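Long-range contact in MxaA (Stigmatella aurantiaca, PDB 4W4T), which takes part in myxalamid PKS-NRPS biosynthesis, its terminal NADPH-binding reductase domain, the piece described here, probably releasing the chain by reduction: residues R82-V87 / R116-R121. Residues are numbered along the deposited sequence; the frame is centred on the assembly and turned at random.
Sequences RIYCLV and RIVPVR
With CG of Y84 anti to its carbonyl carbon (chi1 -70°) and chi1 of V118 near 180° (-178°), the two side chains lie alongside each other and V118 CG1 comes 3.5 Å from Y84 CE2. V118 CB sits over one ring face, 4.0 Å from the centroid in a CH-pi contact. V120 CG2 meets the ring edge in plane, 3.7 Å from Y84 CD2. These side chains line one face of two parallel strands, 82-87 and 117-121, joined through helix 92-105 as a beta-alpha-beta crossover of the Rossmann fold. Five backbone hydrogen bonds zip the pair together, from I83 N to R116 O (2.7 Å) through to V87 N to V120 O. P119 has no N-H, but at its position the nitrogen is not needed for the ladder. On the other face, C85 SG touches I117 CG2 at 3.9 Å, and both side chains reach L72 of helix 66-78. Farther along, V87 CG1 packs on P119 CB, while V87 also borders T64 and R98, two NADPH-binding residues. The R116 guanidinium is held by the carbonyls of C76, T79 and A81. R82, bent at chi3, brings its guanidinium to the Y84 hydroxyl: NH2 donates to Y84 OH (2.6 Å) and NH1 adds a weak bond to the same oxygen, while NH1 also lies 3.5 Å from V118 CG2.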
# COMPACT_ATOMS: atom_id res chain seq x y z
N ARG A 82 18.96 25.55 -26.07
CA ARG A 82 19.41 24.22 -25.66
C ARG A 82 18.68 23.88 -24.37
O ARG A 82 18.57 24.73 -23.49
CB ARG A 82 20.94 24.19 -25.49
CG ARG A 82 21.68 24.38 -26.82
CD ARG A 82 23.17 24.15 -26.72
NE ARG A 82 23.79 25.09 -25.79
CZ ARG A 82 24.35 24.74 -24.64
NH1 ARG A 82 24.37 23.46 -24.28
NH2 ARG A 82 24.89 25.66 -23.86
N ILE A 83 18.16 22.67 -24.28
CA ILE A 83 17.35 22.28 -23.12
C ILE A 83 18.15 21.37 -22.21
O ILE A 83 18.28 20.18 -22.46
CB ILE A 83 16.03 21.56 -23.53
CG1 ILE A 83 15.32 22.26 -24.69
CG2 ILE A 83 15.12 21.41 -22.30
CD1 ILE A 83 14.88 23.69 -24.40
N TYR A 84 18.67 21.95 -21.13
CA TYR A 84 19.33 21.17 -20.09
C TYR A 84 18.29 20.40 -19.29
O TYR A 84 17.33 21.00 -18.80
CB TYR A 84 20.14 22.08 -19.17
CG TYR A 84 21.36 22.69 -19.82
CD1 TYR A 84 21.24 23.72 -20.75
CD2 TYR A 84 22.63 22.24 -19.49
CE1 TYR A 84 22.38 24.28 -21.35
CE2 TYR A 84 23.76 22.79 -20.08
CZ TYR A 84 23.63 23.81 -21.00
OH TYR A 84 24.77 24.34 -21.57
N CYS A 85 18.48 19.10 -19.16
CA CYS A 85 17.53 18.24 -18.46
C CYS A 85 18.13 17.53 -17.26
O CYS A 85 18.97 16.66 -17.40
CB CYS A 85 16.95 17.20 -19.41
SG CYS A 85 16.00 17.93 -20.75
N LEU A 86 17.66 17.89 -16.07
CA LEU A 86 18.14 17.25 -14.85
C LEU A 86 17.69 15.80 -14.82
O LEU A 86 16.51 15.51 -14.99
CB LEU A 86 17.63 18.01 -13.62
CG LEU A 86 18.24 17.62 -12.28
CD1 LEU A 86 19.66 18.16 -12.17
CD2 LEU A 86 17.37 18.15 -11.16
N VAL A 87 18.62 14.87 -14.61
CA VAL A 87 18.30 13.46 -14.65
C VAL A 87 19.24 12.64 -13.77
O VAL A 87 20.46 12.86 -13.78
CB VAL A 87 18.35 12.92 -16.11
CG1 VAL A 87 19.74 13.17 -16.73
CG2 VAL A 87 17.99 11.44 -16.16
N ARG A 116 19.53 19.11 -29.17
CA ARG A 116 18.94 20.16 -28.34
C ARG A 116 18.96 19.86 -26.84
O ARG A 116 18.85 20.77 -26.01
CB ARG A 116 17.48 20.41 -28.78
CG ARG A 116 17.30 20.83 -30.24
CD ARG A 116 17.66 22.29 -30.47
NE ARG A 116 16.92 23.18 -29.57
CZ ARG A 116 15.66 23.56 -29.76
NH1 ARG A 116 14.98 23.15 -30.83
NH2 ARG A 116 15.08 24.37 -28.89
N ILE A 117 19.11 18.58 -26.49
CA ILE A 117 18.99 18.10 -25.11
C ILE A 117 20.37 17.94 -24.45
O ILE A 117 21.24 17.31 -25.02
CB ILE A 117 18.25 16.76 -25.04
CG1 ILE A 117 16.86 16.86 -25.67
CG2 ILE A 117 18.14 16.31 -23.59
CD1 ILE A 117 16.17 15.52 -25.79
N VAL A 118 20.53 18.52 -23.27
CA VAL A 118 21.75 18.38 -22.51
C VAL A 118 21.47 17.83 -21.13
O VAL A 118 21.02 18.60 -20.26
CB VAL A 118 22.44 19.77 -22.34
CG1 VAL A 118 23.75 19.60 -21.57
CG2 VAL A 118 22.64 20.43 -23.65
N PRO A 119 21.70 16.54 -20.95
CA PRO A 119 21.42 16.06 -19.61
C PRO A 119 22.37 16.66 -18.57
O PRO A 119 23.53 16.98 -18.86
CB PRO A 119 21.64 14.57 -19.70
CG PRO A 119 21.55 14.21 -21.08
CD PRO A 119 21.94 15.45 -21.89
N VAL A 120 21.83 16.88 -17.38
CA VAL A 120 22.60 17.31 -16.24
C VAL A 120 22.39 16.23 -15.21
O VAL A 120 21.27 16.02 -14.78
CB VAL A 120 22.14 18.71 -15.75
CG1 VAL A 120 22.93 19.13 -14.47
CG2 VAL A 120 22.30 19.75 -16.84
N ARG A 121 23.45 15.51 -14.87
CA ARG A 121 23.34 14.47 -13.85
C ARG A 121 22.98 15.11 -12.52
O ARG A 121 23.65 16.06 -12.10
CB ARG A 121 24.65 13.69 -13.67
CG ARG A 121 25.10 12.84 -14.82
CD ARG A 121 26.45 12.22 -14.46
NE ARG A 121 26.36 11.54 -13.17
CZ ARG A 121 27.40 11.23 -12.40
NH1 ARG A 121 28.64 11.54 -12.79
NH2 ARG A 121 27.21 10.60 -11.25